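Long-range contacts in type III secretion T3S chaperone (Chlamydia trachomatis, PDB 3K29), which probably acts as a chaperone-like component of the type III secretion apparatus, being a putative YscO homolog that folds as a long antiparallel hairpin of two helices: residues A[9-14]-A[123-128]; A[51-56]-A[81-86]. One frame throughout, in Å; residues are numbered along the deposited sequence.

Both contacts join the same two helices, 8-66 and 70-160, which run antiparallel as a long hairpin. Along the chain, interaction 2 (51-56 with 81-86) is nested within the span closed by interaction 1 (9-14 with 123-128), so it lies near the turn while interaction 1 lies near the start of the first helix. Their centres are about 63 Å apart, on opposite sides of the chain's centre, and their nearest atoms are about 50 Å apart. The two contacts thus sample one antiparallel helix pair near its two ends, in a rod with no globular core. Helix 70-160 runs on past interaction 1, and all four segments belong to the YscO-like part of the protein.

Interaction 1 of 2, residues A[9-14]-A[123-128]; sequences PVLSIK and EKTRLH
Leu-11 and Thr-125 face each other where segments 9-14 and 123-128, on helices 8-66 and 70-160, run antiparallel, their axes 9.5 Å apart at an angle of 147° and these two CA atoms 6.0 Å apart. Thr-125 is the centre of the contact, pointing toward segment 9-14, between Val-10, Leu-11 and Lys-14. Its methyl lies on the backbone side of Leu-11, with Thr-125 CG2 3.8 Å from Leu-11 CB. Its hydroxyl meets the Lys-14 chain, which crosses at about a right angle; Thr-125 OG1 is 3.2 Å from Lys-14 CD, a methylene. Val-10 CG1 closes the edge at 4.2 Å from Thr-125 OG1.

With CG anti to the backbone N (chi1 -176°), Leu-11 extends CD1 past Thr-125 to the backbone of the next residue, 3.7 Å from Arg-126 N. The Arg-126 side chain leads away and pairs within its own helix: NE donates to Glu-123 OE2 at 2.8 Å. OE2 lies close to the guanidinium plane, while NE approaches it from above the carboxylate plane, tilted 49° out of it. Arg-126 NH1 forms a further salt bridge with Glu-130. The contact is thus van der Waals packing of aliphatic groups around a threonine whose hydroxyl rests on a lysine methylene; no polar bond joins the two segments, and the charge pairing of Arg-126 runs along helix 70-160.

Interaction 2 of 2, residues A[51-56]-A[81-86]; sequences NHYMQK and KVVAIQ
Apolar packing carries the pairing of 51-56 with 81-86, centred on Tyr-53 and Val-83. Val-83 points toward the first helix, and its CG1 lies 3.7 Å from Tyr-53 CB as the two side chains slide past each other in opposite directions. A chi1 of -177° swings the Tyr-53 ring away from its own backbone N; it passes Val-83 and runs across the flank of segment 81-86, bringing Tyr-53 CE1 to 3.5 Å from Ala-84 CB. That methyl also lies 3.6 Å from Tyr-53 OH, obliquely to the ring.

His-52 adds an aromatic-aliphatic contact with both methyls of the valine: it crosses Val-83 at about a right angle, with His-52 CD2 4.0 Å from Val-83 CG1 and 4.1 Å from Val-83 CG2, the branch turned to the histidine and not to Tyr-53. Lys-56 CG lies over one face of the imidazole, offset toward its rim.

The polar end of Lys-56 turns away from the second helix, its NZ hydrogen-bonded to Gln-59 on its own helix.

The segments run antiparallel at 159°, their axes 9.5 Å apart, within helices 8-66 and 70-160. Ile-80 and Leu-87 of the latter also touch Tyr-53, extending the apolar seam to both sides of 81-86 near the hairpin turn.

Interaction 1 of 2, residues A[9-14]-A[123-128]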
loop_
_atom_site.group_PDB
_atom_site.type_symbol
_atom_site.label_atom_id
_atom_site.label_comp_id
_atom_site.label_asym_id
_atom_site.label_seq_id
_atom_site.Cartn_x
_atom_site.Cartn_y
_atom_site.Cartn_z
ATOM N N PRO A 9 -7.403 1.671 26.527
ATOM C CA PRO A 9 -7.948 2.519 25.459
ATOM C C PRO A 9 -6.950 2.868 24.333
ATOM O O PRO A 9 -7.364 3.007 23.180
ATOM C CB PRO A 9 -8.396 3.767 26.191
ATOM C CG PRO A 9 -8.698 3.268 27.632
ATOM C CD PRO A 9 -7.604 2.266 27.871
ATOM N N VAL A 10 -5.671 3.027 24.665
ATOM C CA VAL A 10 -4.630 3.294 23.672
ATOM C C VAL A 10 -4.411 2.019 22.821
ATOM O O VAL A 10 -4.372 2.093 21.599
ATOM C CB VAL A 10 -3.316 3.735 24.344
ATOM C CG1 VAL A 10 -2.166 3.744 23.350
ATOM C CG2 VAL A 10 -3.482 5.108 24.999
ATOM N N LEU A 11 -4.326 0.849 23.460
ATOM C CA LEU A 11 -4.161 -0.386 22.705
ATOM C C LEU A 11 -5.333 -0.617 21.720
ATOM O O LEU A 11 -5.113 -0.897 20.523
ATOM C CB LEU A 11 -3.977 -1.565 23.656
ATOM C CG LEU A 11 -3.689 -2.977 23.118
ATOM C CD1 LEU A 11 -2.340 -3.067 22.396
ATOM C CD2 LEU A 11 -3.740 -3.952 24.280
ATOM N N SER A 12 -6.562 -0.459 22.212
ATOM C CA SER A 12 -7.771 -0.584 21.397
ATOM C C SER A 12 -7.655 0.296 20.156
ATOM O O SER A 12 -7.815 -0.174 19.017
ATOM C CB SER A 12 -8.990 -0.184 22.232
ATOM O OG SER A 12 -10.146 -0.818 21.753
ATOM N N ILE A 13 -7.301 1.560 20.381
ATOM C CA ILE A 13 -7.095 2.512 19.286
ATOM C C ILE A 13 -6.014 2.087 18.282
ATOM O O ILE A 13 -6.215 2.222 17.085
ATOM C CB ILE A 13 -6.826 3.923 19.819
ATOM C CG1 ILE A 13 -8.137 4.521 20.340
ATOM C CG2 ILE A 13 -6.155 4.837 18.736
ATOM C CD1 ILE A 13 -7.939 5.693 21.245
ATOM N N LYS A 14 -4.907 1.547 18.777
ATOM C CA LYS A 14 -3.764 1.191 17.948
ATOM C C LYS A 14 -4.070 -0.036 17.069
ATOM O O LYS A 14 -3.564 -0.160 15.936
ATOM C CB LYS A 14 -2.548 0.957 18.819
ATOM C CG LYS A 14 -1.946 2.281 19.313
ATOM C CD LYS A 14 -0.585 2.027 19.925
ATOM C CE LYS A 14 0.409 3.173 19.679
ATOM N NZ LYS A 14 -0.179 4.547 19.558
ATOM N N GLU A 123 2.451 -2.902 18.461
ATOM C CA GLU A 123 3.223 -3.905 19.152
ATOM C C GLU A 123 3.991 -3.357 20.363
ATOM O O GLU A 123 4.111 -4.040 21.373
ATOM C CB GLU A 123 4.170 -4.617 18.194
ATOM C CG GLU A 123 4.960 -5.705 18.878
ATOM C CD GLU A 123 4.121 -6.956 19.164
ATOM O OE1 GLU A 123 4.739 -8.011 19.367
ATOM O OE2 GLU A 123 2.860 -6.900 19.166
ATOM N N LYS A 124 4.530 -2.147 20.263
ATOM C CA LYS A 124 5.113 -1.497 21.438
ATOM C C LYS A 124 4.098 -1.432 22.603
ATOM O O LYS A 124 4.430 -1.797 23.721
ATOM C CB LYS A 124 5.648 -0.105 21.094
ATOM C CG LYS A 124 6.455 0.594 22.225
ATOM C CD LYS A 124 7.157 1.864 21.701
ATOM C CE LYS A 124 8.479 1.538 20.983
ATOM N NZ LYS A 124 8.676 2.303 19.711
ATOM N N THR A 125 2.868 -0.985 22.327
ATOM C CA THR A 125 1.808 -0.945 23.347
ATOM C C THR A 125 1.391 -2.330 23.850
ATOM O O THR A 125 1.201 -2.489 25.056
ATOM C CB THR A 125 0.570 -0.118 22.901
ATOM O OG1 THR A 125 1.016 1.190 22.538
ATOM C CG2 THR A 125 -0.515 -0.015 24.058
ATOM N N ARG A 126 1.274 -3.310 22.944
ATOM C CA ARG A 126 0.952 -4.675 23.334
ATOM C C ARG A 126 2.030 -5.204 24.317
ATOM O O ARG A 126 1.714 -5.795 25.352
ATOM C CB ARG A 126 0.804 -5.578 22.094
ATOM C CG ARG A 126 0.123 -6.932 22.361
ATOM C CD ARG A 126 0.678 -8.054 21.476
ATOM N NE ARG A 126 2.141 -8.159 21.598
ATOM C CZ ARG A 126 2.787 -8.785 22.583
ATOM N NH1 ARG A 126 2.113 -9.399 23.556
ATOM N NH2 ARG A 126 4.114 -8.790 22.604
ATOM N N LEU A 127 3.299 -4.951 24.005
ATOM C CA LEU A 127 4.386 -5.387 24.859
ATOM C C LEU A 127 4.288 -4.738 26.241
ATOM O O LEU A 127 4.563 -5.391 27.266
ATOM C CB LEU A 127 5.748 -5.101 24.226
ATOM C CG LEU A 127 6.886 -5.905 24.887
ATOM C CD1 LEU A 127 6.780 -7.417 24.595
ATOM C CD2 LEU A 127 8.257 -5.381 24.485
ATOM N N HIS A 128 3.908 -3.461 26.277
ATOM C CA HIS A 128 3.787 -2.775 27.576
ATOM C C HIS A 128 2.610 -3.283 28.410
ATOM O O HIS A 128 2.673 -3.239 29.637
ATOM C CB HIS A 128 3.724 -1.249 27.450
ATOM C CG HIS A 128 4.952 -0.633 26.867
ATOM N ND1 HIS A 128 6.158 -1.293 26.801
ATOM C CD2 HIS A 128 5.161 0.591 26.324
ATOM C CE1 HIS A 128 7.057 -0.509 26.234
ATOM N NE2 HIS A 128 6.479 0.641 25.936
#

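Interaction 2 of 2, residues A[51-56]-A[81-86]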
loop_
_atom_site.group_PDB
_atom_site.type_symbol
_atom_site.label_atom_id
_atom_site.label_comp_id
_atom_site.label_asym_id
_atom_site.label_seq_id
_atom_site.Cartn_x
_atom_site.Cartn_y
_atom_site.Cartn_z
ATOM N N ASN A 51 0.499 0.818 -35.671
ATOM C CA ASN A 51 0.312 -0.193 -36.704
ATOM C C ASN A 51 -0.162 0.398 -38.020
ATOM O O ASN A 51 0.268 -0.026 -39.082
ATOM C CB ASN A 51 -0.567 -1.340 -36.181
ATOM C CG ASN A 51 0.182 -2.190 -35.167
ATOM O OD1 ASN A 51 1.365 -2.476 -35.353
ATOM N ND2 ASN A 51 -0.477 -2.567 -34.087
ATOM N N HIS A 52 -1.031 1.396 -37.932
ATOM C CA HIS A 52 -1.523 2.065 -39.101
ATOM C C HIS A 52 -0.343 2.701 -39.830
ATOM O O HIS A 52 -0.268 2.718 -41.079
ATOM C CB HIS A 52 -2.644 3.070 -38.655
ATOM C CG HIS A 52 -3.223 3.873 -39.779
ATOM N ND1 HIS A 52 -3.575 3.317 -40.992
ATOM C CD2 HIS A 52 -3.528 5.188 -39.874
ATOM C CE1 HIS A 52 -4.061 4.252 -41.790
ATOM N NE2 HIS A 52 -4.051 5.397 -41.129
ATOM N N TYR A 53 0.628 3.187 -39.052
ATOM C CA TYR A 53 1.785 3.925 -39.611
ATOM C C TYR A 53 2.645 2.917 -40.338
ATOM O O TYR A 53 3.057 3.100 -41.490
ATOM C CB TYR A 53 2.537 4.579 -38.443
ATOM C CG TYR A 53 3.714 5.455 -38.760
ATOM C CD1 TYR A 53 3.622 6.517 -39.661
ATOM C CD2 TYR A 53 4.888 5.306 -38.047
ATOM C CE1 TYR A 53 4.726 7.358 -39.887
ATOM C CE2 TYR A 53 5.989 6.100 -38.269
ATOM C CZ TYR A 53 5.909 7.115 -39.198
ATOM O OH TYR A 53 7.024 7.883 -39.385
HETATM N N MSE A 54 2.884 1.817 -39.653
HETATM C CA MSE A 54 3.657 0.711 -40.225
HETATM C C MSE A 54 3.025 0.191 -41.523
HETATM O O MSE A 54 3.702 0.019 -42.512
HETATM C CB MSE A 54 3.877 -0.375 -39.160
HETATM C CG MSE A 54 4.739 0.127 -38.008
HETATM SE SE MSE A 54 5.492 -1.128 -36.677
HETATM C CE MSE A 54 7.259 -1.350 -37.482
ATOM N N GLN A 55 1.715 -0.042 -41.523
ATOM C CA GLN A 55 1.005 -0.467 -42.763
ATOM C C GLN A 55 1.232 0.503 -43.908
ATOM O O GLN A 55 1.475 0.061 -45.019
ATOM C CB GLN A 55 -0.514 -0.510 -42.564
ATOM C CG GLN A 55 -1.047 -1.734 -41.841
ATOM C CD GLN A 55 -2.526 -1.570 -41.309
ATOM O OE1 GLN A 55 -2.908 -2.264 -40.372
ATOM N NE2 GLN A 55 -3.335 -0.664 -41.910
ATOM N N LYS A 56 1.111 1.827 -43.649
ATOM C CA LYS A 56 1.334 2.855 -44.679
ATOM C C LYS A 56 2.778 2.804 -45.205
ATOM O O LYS A 56 3.021 2.910 -46.409
ATOM C CB LYS A 56 1.072 4.303 -44.138
ATOM C CG LYS A 56 -0.406 4.613 -43.617
ATOM C CD LYS A 56 -1.443 3.901 -44.441
ATOM C CE LYS A 56 -1.871 4.756 -45.628
ATOM N NZ LYS A 56 -2.465 3.906 -46.680
ATOM N N LYS A 81 3.483 11.396 -43.208
ATOM C CA LYS A 81 3.805 12.482 -42.258
ATOM C C LYS A 81 2.696 12.794 -41.319
ATOM O O LYS A 81 2.960 13.054 -40.139
ATOM C CB LYS A 81 4.395 13.727 -42.951
ATOM C CG LYS A 81 5.883 13.389 -43.276
ATOM C CD LYS A 81 6.517 14.248 -44.343
ATOM C CE LYS A 81 7.835 13.626 -44.813
ATOM N NZ LYS A 81 8.241 14.243 -46.079
ATOM N N VAL A 82 1.452 12.783 -41.810
ATOM C CA VAL A 82 0.272 13.028 -40.978
ATOM C C VAL A 82 0.156 11.984 -39.879
ATOM O O VAL A 82 -0.036 12.318 -38.713
ATOM C CB VAL A 82 -1.043 13.087 -41.829
ATOM C CG1 VAL A 82 -2.296 13.073 -40.992
ATOM C CG2 VAL A 82 -1.042 14.346 -42.725
ATOM N N VAL A 83 0.340 10.718 -40.256
ATOM C CA VAL A 83 0.203 9.626 -39.298
ATOM C C VAL A 83 1.320 9.686 -38.263
ATOM O O VAL A 83 1.094 9.368 -37.109
ATOM C CB VAL A 83 0.161 8.229 -40.021
ATOM C CG1 VAL A 83 -0.102 7.130 -39.011
ATOM C CG2 VAL A 83 -0.969 8.235 -41.012
ATOM N N ALA A 84 2.531 10.036 -38.689
ATOM C CA ALA A 84 3.674 10.156 -37.799
ATOM C C ALA A 84 3.401 11.117 -36.628
ATOM O O ALA A 84 3.786 10.861 -35.489
ATOM C CB ALA A 84 4.840 10.603 -38.553
ATOM N N ILE A 85 2.722 12.227 -36.908
ATOM C CA ILE A 85 2.359 13.204 -35.873
ATOM C C ILE A 85 1.246 12.608 -35.001
ATOM O O ILE A 85 1.272 12.764 -33.806
ATOM C CB ILE A 85 1.914 14.558 -36.524
ATOM C CG1 ILE A 85 3.087 15.204 -37.260
ATOM C CG2 ILE A 85 1.306 15.582 -35.470
ATOM C CD1 ILE A 85 2.655 16.359 -38.191
ATOM N N GLN A 86 0.279 11.913 -35.578
ATOM C CA GLN A 86 -0.702 11.272 -34.720
ATOM C C GLN A 86 -0.009 10.320 -33.756
ATOM O O GLN A 86 -0.414 10.221 -32.578
ATOM C CB GLN A 86 -1.727 10.458 -35.486
ATOM C CG GLN A 86 -2.468 11.185 -36.568
ATOM C CD GLN A 86 -3.362 10.222 -37.365
ATOM O OE1 GLN A 86 -4.066 9.388 -36.764
ATOM N NE2 GLN A 86 -3.330 10.315 -38.693
#